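Local coordinates for protein UDP-glucose 6-dehydrogenase (Pyrobaculum islandicum, PDB 3VTF) that probably oxidises UDP-glucose to UDP-glucuronate with two molecules of NAD(+), and binds UDP-glucose in a cleft between its domains, at residues 34-37 and 38-42; 179-182 and 183-187; 300-304 and 305-309. One frame throughout, in Å; residues are numbered along the deposited sequence.

Interaction 1: residues 34-37 and 38-42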
ATOM      1  N   VAL A  34       3.175  20.089  21.825  1.00 23.05           N
ATOM      2  CA  VAL A  34       2.137  20.964  22.445  1.00 23.96           C
ATOM      3  C   VAL A  34       0.775  20.275  22.455  1.00 22.11           C
ATOM      4  O   VAL A  34       0.056  20.396  23.453  1.00 20.98           O
ATOM      5  CB  VAL A  34       2.068  22.361  21.762  1.00 25.94           C
ATOM      6  CG1 VAL A  34       1.393  22.219  20.397  1.00 24.65           C
ATOM      7  CG2 VAL A  34       1.316  23.317  22.687  1.00 24.36           C
ATOM      8  N   VAL A  35       0.500  19.409  21.461  1.00 20.86           N
ATOM      9  CA  VAL A  35      -0.758  18.675  21.476  1.00 21.91           C
ATOM     10  C   VAL A  35      -0.729  17.599  22.574  1.00 23.53           C
ATOM     11  O   VAL A  35      -1.747  17.308  23.262  1.00 23.55           O
ATOM     12  CB  VAL A  35      -1.107  18.071  20.083  1.00 23.54           C
ATOM     13  CG1 VAL A  35      -2.208  17.011  20.182  1.00 21.60           C
ATOM     14  CG2 VAL A  35      -1.541  19.184  19.133  1.00 26.43           C
ATOM     15  N   HIS A  36       0.438  16.976  22.756  1.00 19.67           N
ATOM     16  CA  HIS A  36       0.470  15.996  23.889  1.00 21.58           C
ATOM     17  C   HIS A  36       0.379  16.671  25.230  1.00 19.72           C
ATOM     18  O   HIS A  36      -0.249  16.155  26.161  1.00 22.51           O
ATOM     19  CB  HIS A  36       1.732  15.150  23.810  1.00 22.28           C
ATOM     20  CG  HIS A  36       1.605  14.039  22.757  1.00 22.59           C
ATOM     21  ND1 HIS A  36       1.656  14.290  21.419  1.00 22.47           N
ATOM     22  CD2 HIS A  36       1.306  12.704  22.899  1.00 23.32           C
ATOM     23  CE1 HIS A  36       1.408  13.124  20.746  1.00 23.19           C
ATOM     24  NE2 HIS A  36       1.219  12.169  21.663  1.00 22.72           N
ATOM     25  N   ALA A  37       1.060  17.795  25.352  1.00 22.43           N
ATOM     26  CA  ALA A  37       1.038  18.495  26.669  1.00 22.96           C
ATOM     27  C   ALA A  37      -0.380  18.896  27.025  1.00 26.65           C
ATOM     28  O   ALA A  37      -0.847  18.678  28.156  1.00 20.99           O
ATOM     29  CB  ALA A  37       1.969  19.701  26.611  1.00 22.47           C
ATOM     30  N   VAL A  38      -1.048  19.540  26.080  1.00 22.25           N
ATOM     31  CA  VAL A  38      -2.466  19.921  26.285  1.00 21.35           C
ATOM     32  C   VAL A  38      -3.413  18.746  26.451  1.00 21.63           C
ATOM     33  O   VAL A  38      -4.288  18.728  27.369  1.00 22.22           O
ATOM     34  CB  VAL A  38      -2.926  20.843  25.099  1.00 22.81           C
ATOM     35  CG1 VAL A  38      -4.462  21.007  25.104  1.00 25.97           C
ATOM     36  CG2 VAL A  38      -2.226  22.185  25.179  1.00 21.30           C
ATOM     37  N   GLY A  39      -3.243  17.741  25.606  1.00 23.38           N
ATOM     38  CA  GLY A  39      -4.107  16.568  25.659  1.00 19.72           C
ATOM     39  C   GLY A  39      -3.944  15.766  26.961  1.00 21.57           C
ATOM     40  O   GLY A  39      -4.942  15.258  27.481  1.00 20.15           O
ATOM     41  N   PHE A  40      -2.698  15.569  27.421  1.00 20.31           N
ATOM     42  CA  PHE A  40      -2.516  14.796  28.631  1.00 21.17           C
ATOM     43  C   PHE A  40      -3.169  15.574  29.787  1.00 21.18           C
ATOM     44  O   PHE A  40      -3.783  14.939  30.684  1.00 24.06           O
ATOM     45  CB  PHE A  40      -1.010  14.567  28.954  1.00 19.90           C
ATOM     46  CG  PHE A  40      -0.350  13.480  28.098  1.00 20.96           C
ATOM     47  CD1 PHE A  40      -0.979  12.289  27.875  1.00 21.39           C
ATOM     48  CD2 PHE A  40       0.974  13.647  27.634  1.00 19.70           C
ATOM     49  CE1 PHE A  40      -0.334  11.257  27.153  1.00 21.91           C
ATOM     50  CE2 PHE A  40       1.559  12.649  26.853  1.00 21.30           C
ATOM     51  CZ  PHE A  40       0.906  11.464  26.632  1.00 21.85           C
ATOM     52  N   ALA A  41      -2.993  16.914  29.804  1.00 20.16           N
ATOM     53  CA  ALA A  41      -3.638  17.695  30.884  1.00 22.27           C
ATOM     54  C   ALA A  41      -5.161  17.529  30.839  1.00 27.00           C
ATOM     55  O   ALA A  41      -5.821  17.349  31.892  1.00 25.25           O
ATOM     56  CB  ALA A  41      -3.254  19.182  30.790  1.00 21.02           C
ATOM     57  N   LEU A  42      -5.733  17.485  29.627  1.00 26.50           N
ATOM     58  CA  LEU A  42      -7.183  17.367  29.501  1.00 23.71           C
ATOM     59  C   LEU A  42      -7.614  15.977  29.786  1.00 26.75           C
ATOM     60  O   LEU A  42      -8.753  15.783  30.162  1.00 29.25           O
ATOM     61  CB  LEU A  42      -7.687  17.801  28.098  1.00 26.76           C
ATOM     62  CG  LEU A  42      -7.530  19.312  27.748  1.00 29.32           C
ATOM     63  CD1 LEU A  42      -7.990  19.554  26.276  1.00 28.09           C
ATOM     64  CD2 LEU A  42      -8.245  20.166  28.776  1.00 32.36           C
TER

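Interaction 2: residues 179-182 and 183-187. With UPG (uridine-5'-diphosphate-glucose), chain B.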
ATOM      1  N   GLU A 179      -0.956  16.770  11.212  1.00 26.09           N
ATOM      2  CA  GLU A 179      -1.203  18.190  11.303  1.00 30.32           C
ATOM      3  C   GLU A 179      -2.567  18.484  10.714  1.00 26.55           C
ATOM      4  O   GLU A 179      -2.992  17.826   9.722  1.00 28.71           O
ATOM      5  CB  GLU A 179      -0.164  18.955  10.525  1.00 33.45           C
ATOM      6  CG  GLU A 179       0.898  19.593  11.360  1.00 49.72           C
ATOM      7  CD  GLU A 179       1.745  20.577  10.536  1.00 49.25           C
ATOM      8  OE1 GLU A 179       1.296  21.724  10.237  1.00 54.19           O
ATOM      9  OE2 GLU A 179       2.857  20.174  10.234  1.00 53.39           O
ATOM     10  N   GLY A 180      -3.281  19.435  11.304  1.00 34.21           N
ATOM     11  CA  GLY A 180      -4.632  19.673  10.815  1.00 32.71           C
ATOM     12  C   GLY A 180      -5.700  18.893  11.490  1.00 36.68           C
ATOM     13  O   GLY A 180      -6.816  19.371  11.622  1.00 33.26           O
ATOM     14  N   SER A 181      -5.381  17.707  12.000  1.00 31.61           N
ATOM     15  CA  SER A 181      -6.354  16.997  12.849  1.00 26.96           C
ATOM     16  C   SER A 181      -5.655  16.408  14.141  1.00 25.46           C
ATOM     17  O   SER A 181      -5.972  15.344  14.560  1.00 23.77           O
ATOM     18  CB  SER A 181      -7.038  15.920  12.046  1.00 32.31           C
ATOM     19  OG  SER A 181      -6.091  15.057  11.415  1.00 37.34           O
ATOM     20  N   ALA A 182      -4.668  17.107  14.691  1.00 22.64           N
ATOM     21  CA  ALA A 182      -3.804  16.476  15.691  1.00 24.09           C
ATOM     22  C   ALA A 182      -4.604  16.188  16.995  1.00 25.42           C
ATOM     23  O   ALA A 182      -4.402  15.184  17.665  1.00 24.34           O
ATOM     24  CB  ALA A 182      -2.676  17.431  15.970  1.00 22.96           C
ATOM     25  N   LEU A 183      -5.469  17.116  17.390  1.00 23.57           N
ATOM     26  CA  LEU A 183      -6.254  16.917  18.658  1.00 25.60           C
ATOM     27  C   LEU A 183      -7.176  15.745  18.521  1.00 28.09           C
ATOM     28  O   LEU A 183      -7.251  14.865  19.414  1.00 24.97           O
ATOM     29  CB  LEU A 183      -7.066  18.160  19.049  1.00 24.30           C
ATOM     30  CG  LEU A 183      -6.240  19.231  19.680  1.00 31.40           C
ATOM     31  CD1 LEU A 183      -7.173  20.423  19.636  1.00 33.21           C
ATOM     32  CD2 LEU A 183      -5.873  18.834  21.146  1.00 32.35           C
ATOM     33  N   GLU A 184      -7.905  15.673  17.407  1.00 26.84           N
ATOM     34  CA  GLU A 184      -8.694  14.472  17.220  1.00 28.01           C
ATOM     35  C   GLU A 184      -7.849  13.181  17.200  1.00 27.41           C
ATOM     36  O   GLU A 184      -8.232  12.166  17.793  1.00 25.64           O
ATOM     37  CB  GLU A 184      -9.482  14.554  15.899  1.00 34.70           C
ATOM     38  CG  GLU A 184     -10.162  13.252  15.461  1.00 41.16           C
ATOM     39  CD  GLU A 184     -10.909  13.424  14.117  1.00 53.70           C
ATOM     40  OE1 GLU A 184     -11.011  14.581  13.641  1.00 54.21           O
ATOM     41  OE2 GLU A 184     -11.371  12.415  13.531  1.00 57.60           O
ATOM     42  N   ASP A 185      -6.702  13.192  16.521  1.00 27.16           N
ATOM     43  CA  ASP A 185      -5.878  11.966  16.488  1.00 26.48           C
ATOM     44  C   ASP A 185      -5.293  11.675  17.837  1.00 25.23           C
ATOM     45  O   ASP A 185      -4.936  10.495  18.109  1.00 23.61           O
ATOM     46  CB  ASP A 185      -4.671  12.203  15.497  1.00 26.14           C
ATOM     47  CG  ASP A 185      -5.172  12.367  14.049  1.00 33.44           C
ATOM     48  OD1 ASP A 185      -6.277  11.841  13.800  1.00 27.80           O
ATOM     49  OD2 ASP A 185      -4.482  12.970  13.202  1.00 27.67           O
ATOM     50  N   PHE A 186      -5.095  12.731  18.665  1.00 23.51           N
ATOM     51  CA  PHE A 186      -4.622  12.511  20.042  1.00 26.08           C
ATOM     52  C   PHE A 186      -5.728  11.743  20.881  1.00 26.94           C
ATOM     53  O   PHE A 186      -5.459  10.726  21.539  1.00 25.81           O
ATOM     54  CB  PHE A 186      -4.206  13.822  20.750  1.00 25.90           C
ATOM     55  CG  PHE A 186      -3.834  13.587  22.233  1.00 28.68           C
ATOM     56  CD1 PHE A 186      -2.549  13.180  22.566  1.00 26.81           C
ATOM     57  CD2 PHE A 186      -4.810  13.631  23.261  1.00 26.39           C
ATOM     58  CE1 PHE A 186      -2.198  12.851  23.871  1.00 28.78           C
ATOM     59  CE2 PHE A 186      -4.484  13.266  24.577  1.00 29.63           C
ATOM     60  CZ  PHE A 186      -3.157  12.899  24.915  1.00 26.75           C
ATOM     61  N   PHE A 187      -6.960  12.263  20.858  1.00 25.60           N
ATOM     62  CA  PHE A 187      -8.074  11.686  21.689  1.00 28.21           C
ATOM     63  C   PHE A 187      -8.656  10.444  21.144  1.00 25.98           C
ATOM     64  O   PHE A 187      -9.047   9.588  21.901  1.00 25.69           O
ATOM     65  CB  PHE A 187      -9.166  12.714  21.918  1.00 26.34           C
ATOM     66  CG  PHE A 187      -8.701  13.846  22.795  1.00 25.98           C
ATOM     67  CD1 PHE A 187      -8.382  13.613  24.129  1.00 30.05           C
ATOM     68  CD2 PHE A 187      -8.601  15.143  22.299  1.00 25.00           C
ATOM     69  CE1 PHE A 187      -7.954  14.672  24.953  1.00 27.57           C
ATOM     70  CE2 PHE A 187      -8.177  16.208  23.095  1.00 28.38           C
ATOM     71  CZ  PHE A 187      -7.845  15.971  24.422  1.00 26.95           C
TER
HETATM   72  N1  UPG B1001      -0.729  13.863   0.249  1.00 23.90           N
HETATM   73  C2  UPG B1001      -0.825  13.505  -1.128  1.00 23.29           C
HETATM   74  N3  UPG B1001      -1.749  12.616  -1.502  1.00 22.31           N
HETATM   75  C4  UPG B1001      -2.546  12.001  -0.549  1.00 24.34           C
HETATM   76  C5  UPG B1001      -2.465  12.310   0.853  1.00 23.78           C
HETATM   77  C6  UPG B1001      -1.476  13.248   1.214  1.00 22.90           C
HETATM   78  O2  UPG B1001      -0.076  14.031  -2.011  1.00 22.06           O
HETATM   79  O4  UPG B1001      -3.378  11.118  -0.946  1.00 22.33           O
HETATM   80  C1C UPG B1001       0.342  14.836   0.567  1.00 22.68           C
HETATM   81  C2C UPG B1001      -0.236  16.006   1.338  1.00 25.70           C
HETATM   82  O2C UPG B1001      -0.679  17.055   0.480  1.00 23.54           O
HETATM   83  C3C UPG B1001       0.970  16.462   2.189  1.00 25.06           C
HETATM   84  C4C UPG B1001       1.738  15.170   2.471  1.00 21.74           C
HETATM   85  O4C UPG B1001       1.184  14.199   1.555  1.00 23.46           O
HETATM   86  O3C UPG B1001       1.860  17.257   1.362  1.00 24.60           O
HETATM   87  C5C UPG B1001       1.552  14.642   3.913  1.00 26.48           C
HETATM   88  O5C UPG B1001       0.165  14.773   4.246  1.00 26.47           O
HETATM   89  PA  UPG B1001      -0.366  14.306   5.777  1.00 30.73           P
HETATM   90  O1A UPG B1001      -0.143  12.774   5.988  1.00 25.13           O
HETATM   91  O2A UPG B1001      -1.731  14.995   6.036  1.00 33.07           O
HETATM   92  O3A UPG B1001       0.582  15.267   6.655  1.00 29.60           O
HETATM   93  PB  UPG B1001       1.380  15.033   8.070  1.00 31.34           P
HETATM   94  O1B UPG B1001       0.818  16.017   9.065  1.00 32.13           O
HETATM   95  O2B UPG B1001       2.789  15.298   7.484  1.00 33.54           O
HETATM   96  O3B UPG B1001       1.088  13.591   8.684  1.00 28.67           O
HETATM   97  C1' UPG B1001       2.034  12.494   8.494  1.00 28.03           C
HETATM   98  C2' UPG B1001       1.281  11.212   8.776  1.00 26.37           C
HETATM   99  C3' UPG B1001       1.001  11.144  10.296  1.00 27.25           C
HETATM  100  C4' UPG B1001       2.361  11.244  11.028  1.00 28.37           C
HETATM  101  C5' UPG B1001       2.961  12.677  10.737  1.00 27.96           C
HETATM  102  C6' UPG B1001       4.353  12.976  11.338  1.00 27.79           C
HETATM  103  O2' UPG B1001       0.033  11.497   8.033  1.00 25.44           O
HETATM  104  O3' UPG B1001       0.373   9.903  10.547  1.00 25.38           O
HETATM  105  O4' UPG B1001       2.083  11.179  12.443  1.00 29.95           O
HETATM  106  O5' UPG B1001       3.203  12.626   9.302  1.00 31.91           O
HETATM  107  O6' UPG B1001       5.107  11.746  11.460  1.00 23.12           O

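Interaction 3: residues 300-304 and 305-309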
ATOM      1  N   GLY A 300      23.828  -1.971   5.175  1.00 27.76           N
ATOM      2  CA  GLY A 300      24.142  -2.732   3.951  1.00 24.57           C
ATOM      3  C   GLY A 300      22.914  -3.104   3.109  1.00 26.55           C
ATOM      4  O   GLY A 300      23.040  -3.897   2.190  1.00 26.45           O
ATOM      5  N   LEU A 301      21.723  -2.560   3.396  1.00 22.23           N
ATOM      6  CA  LEU A 301      20.502  -2.963   2.603  1.00 20.63           C
ATOM      7  C   LEU A 301      20.261  -2.005   1.446  1.00 22.49           C
ATOM      8  O   LEU A 301      20.541  -0.791   1.554  1.00 21.20           O
ATOM      9  CB  LEU A 301      19.265  -2.882   3.509  1.00 21.56           C
ATOM     10  CG  LEU A 301      19.348  -3.841   4.698  1.00 25.14           C
ATOM     11  CD1 LEU A 301      18.333  -3.492   5.815  1.00 25.59           C
ATOM     12  CD2 LEU A 301      19.322  -5.320   4.277  1.00 23.38           C
ATOM     13  N   GLU A 302      19.701  -2.524   0.344  1.00 21.91           N
ATOM     14  CA  GLU A 302      19.483  -1.689  -0.867  1.00 21.41           C
ATOM     15  C   GLU A 302      18.320  -0.680  -0.709  1.00 23.46           C
ATOM     16  O   GLU A 302      18.408   0.444  -1.153  1.00 21.95           O
ATOM     17  CB  GLU A 302      19.262  -2.636  -2.052  1.00 23.13           C
ATOM     18  CG  GLU A 302      18.735  -1.962  -3.360  1.00 32.46           C
ATOM     19  CD  GLU A 302      19.858  -1.190  -4.053  1.00 40.67           C
ATOM     20  OE1 GLU A 302      21.034  -1.486  -3.659  1.00 37.43           O
ATOM     21  OE2 GLU A 302      19.591  -0.297  -4.927  1.00 40.24           O
ATOM     22  N   MET A 303      17.225  -1.073  -0.033  1.00 21.33           N
ATOM     23  CA  MET A 303      16.082  -0.126   0.170  1.00 20.13           C
ATOM     24  C   MET A 303      15.490   0.320  -1.202  1.00 18.52           C
ATOM     25  O   MET A 303      15.174   1.473  -1.373  1.00 17.82           O
ATOM     26  CB  MET A 303      16.493   1.119   0.983  1.00 18.33           C
ATOM     27  CG  MET A 303      17.185   0.752   2.318  1.00 24.26           C
ATOM     28  SD  MET A 303      16.260  -0.378   3.408  1.00 22.65           S
ATOM     29  CE  MET A 303      14.910   0.681   3.967  1.00 22.38           C
ATOM     30  N   ALA A 304      15.384  -0.595  -2.142  1.00 20.13           N
ATOM     31  CA  ALA A 304      15.029  -0.257  -3.550  1.00 19.67           C
ATOM     32  C   ALA A 304      13.623   0.369  -3.647  1.00 20.73           C
ATOM     33  O   ALA A 304      13.393   1.334  -4.402  1.00 18.83           O
ATOM     34  CB  ALA A 304      15.041  -1.573  -4.394  1.00 18.70           C
ATOM     35  N   ILE A 305      12.655  -0.173  -2.887  1.00 17.39           N
ATOM     36  CA  ILE A 305      11.291   0.450  -2.992  1.00 17.68           C
ATOM     37  C   ILE A 305      11.260   1.808  -2.390  1.00 17.82           C
ATOM     38  O   ILE A 305      10.737   2.771  -2.994  1.00 16.99           O
ATOM     39  CB  ILE A 305      10.242  -0.491  -2.316  1.00 18.17           C
ATOM     40  CG1 ILE A 305      10.251  -1.851  -3.079  1.00 20.31           C
ATOM     41  CG2 ILE A 305       8.835   0.136  -2.380  1.00 18.84           C
ATOM     42  CD1 ILE A 305       9.370  -2.978  -2.391  1.00 24.15           C
ATOM     43  N   SER A 306      11.802   1.950  -1.178  1.00 14.97           N
ATOM     44  CA  SER A 306      11.792   3.245  -0.539  1.00 16.68           C
ATOM     45  C   SER A 306      12.487   4.303  -1.382  1.00 17.32           C
ATOM     46  O   SER A 306      12.048   5.442  -1.435  1.00 19.05           O
ATOM     47  CB  SER A 306      12.491   3.128   0.887  1.00 17.29           C
ATOM     48  OG  SER A 306      11.827   2.144   1.621  1.00 19.84           O
ATOM     49  N   LYS A 307      13.629   3.935  -2.027  1.00 18.25           N
ATOM     50  CA  LYS A 307      14.290   4.917  -2.967  1.00 20.18           C
ATOM     51  C   LYS A 307      13.363   5.263  -4.160  1.00 18.37           C
ATOM     52  O   LYS A 307      13.273   6.408  -4.553  1.00 19.99           O
ATOM     53  CB  LYS A 307      15.615   4.304  -3.506  1.00 20.72           C
ATOM     54  CG  LYS A 307      16.719   4.294  -2.358  1.00 21.59           C
ATOM     55  CD  LYS A 307      18.149   4.056  -2.943  1.00 24.66           C
ATOM     56  CE  LYS A 307      18.168   2.830  -3.810  1.00 26.94           C
ATOM     57  NZ  LYS A 307      19.534   2.386  -4.267  1.00 34.73           N
ATOM     58  N   ALA A 308      12.661   4.282  -4.679  1.00 16.37           N
ATOM     59  CA  ALA A 308      11.727   4.547  -5.810  1.00 17.54           C
ATOM     60  C   ALA A 308      10.655   5.488  -5.408  1.00 20.46           C
ATOM     61  O   ALA A 308      10.290   6.452  -6.196  1.00 20.64           O
ATOM     62  CB  ALA A 308      11.196   3.246  -6.455  1.00 15.86           C
ATOM     63  N   VAL A 309      10.205   5.332  -4.136  1.00 18.98           N
ATOM     64  CA  VAL A 309       9.176   6.223  -3.614  1.00 19.24           C
ATOM     65  C   VAL A 309       9.610   7.640  -3.703  1.00 20.20           C
ATOM     66  O   VAL A 309       8.828   8.558  -4.087  1.00 18.28           O
ATOM     67  CB  VAL A 309       8.861   5.849  -2.114  1.00 18.64           C
ATOM     68  CG1 VAL A 309       7.978   6.894  -1.518  1.00 20.26           C
ATOM     69  CG2 VAL A 309       8.198   4.486  -2.142  1.00 19.36           C
TER
HETATM   70  O   HOH W   1      20.618   1.976  -1.760  1.00 29.72           O

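Interaction 1: residues 34-37 and 38-42
H36 and F40, one helical turn apart, carry the aromatic part of this contact: the imidazole turns its edge to the face of the phenyl ring in an offset edge-to-face pair. The centroids lie 5.7 Å apart and the planes meet at 63°, which excludes a parallel stack. The approach is through one side of the imidazole, H36 CD2 standing 4.0 Å from F40 CZ, while H36 CB packs 3.9 Å from F40 CE2. The four-residue spacing puts both side chains on one side of the helix, and with CG anti to the carbonyl carbon in each (chi1 -79° in H36, -77° in F40) the rings meet. H36 ND1, at the other side of its ring, is hydrogen-bonded to V32 O, and this bond should limit rotation of the imidazole.

Beneath the rings the backbone is regular alpha-helix. F40 N reaches H36 O at 2.8 Å, and G39 N reaches V35 O at 2.8 Å. A second row is aliphatic and looser: V34 CG2 and V38 CG2 are 4.5 Å apart.

All of this belongs to helix 31-43, the helix of the beta-alpha-beta unit formed with strands 23-27 and 46-50 in the NAD-binding domain, whose GxGxxG-like sequence is consistent with a Rossmann fold. A37, F40 and A41 rest on V47 of strand 46-50, V38 packs on helix 72-81, and V35 meets A182 and F186 of helix 182-187, whose F186 also meets the rings of H36 and F40 edge-to-face.

Interaction 2: residues 179-182 and 183-187
S181 OG sits between its backbone N and carbonyl carbon (chi1 53°), and D185 carries CG anti to its carbonyl carbon (chi1 -66°); these torsions bring hydroxyl and carboxylate side by side one turn apart. S181 OG donates to D185 OD2 at 3.2 Å, meeting it from above the carboxylate plane, 41° out. S181 is the N-cap residue, yet its side chain makes no capping bond; its carbonyl accepts the first helical bond, from D185 N at 3.0 Å. The next bond along, F186 N to A182 O at 2.7 Å, continues the helix. The carboxylate of D185 has a second, charged partner, its OD1 forming a salt bridge with R178, so an alanine here would probably leave R178 without this counter-charge and S181 OG free to turn.

At its start the segment borders the substrate: E179 N donates to a diphosphate oxygen, O1B of UDP-glucose, at 2.9 Å, and E179 O accepts from K344, which also binds the substrate. E69 accepts from G180 N and from A182 N, the first helical residue. Helix 182-187, reached from strand 169-172, lies against helix 31-43 through A182 and F186 on V35 and F186 on L43.

Interaction 3: residues 300-304 and 305-309
E302 and K307 form the charged part of this contact, a salt bridge in which K307 NZ donates to E302 OE2 at 2.8 Å. The two side chains cross at about a right angle, and the ammonium stands above the carboxylate plane, 57° out of it. E302 places CG anti to its backbone N (chi1 168°) and bends at chi2 (75°), bringing the carboxylate up to the lysine; K307 bends at chi3 on its way back. A water closes a second link, donating to E302 O at 2.8 Å and accepting from K307 NZ at 2.8 Å, so E302 holds the lysine end directly by its carboxylate and, through the water, by its carbonyl. Polar links also reach the partner chain: E244 of the second subunit accepts hydrogen bonds from I305 N and S306 OG, placing this helix start at the dimer interface.

Backbone hydrogen bonds start the helix. K307 N meets M303 O at 3.0 Å, and A308 N meets A304 O at 3.1 Å. M303 occupies the N-cap position of helix 304-328, while G300, at positive phi, is the C-prime residue of the Schellman motif that ends helix 285-298; the stretch is thus a tight helix-to-helix connection in the central domain.

Van der Waals contacts between carbon and oxygen are lighter. M303 CE comes 4.1 Å from S306 OG, and K307 CG lies 3.4 Å from M303 O. The apolar packing is with other helices: M303 and S306 both pack on F292 of helix 285-298, and I305 on L237 of helix 221-251.

Interactions 1 and 2 belong together: both lie in the NAD-binding domain, their centres are 11 Å apart, and they touch where F186 CE2 reaches G39 CA at 3.5 Å. Interaction 1 is wholly buried and mostly aromatic and aliphatic, as suits a helix lying between a strand and other helices. Interaction 2 is partly buried and has a polar helix start beside the substrate, with its apolar side turned to helix 31-43. Interaction 3, in the central domain, has its centre about 37 Å from that of interaction 1. It too is partly buried and opens a helix, but an exposed glutamate pairs with lysine there, and its outside partners include the second subunit.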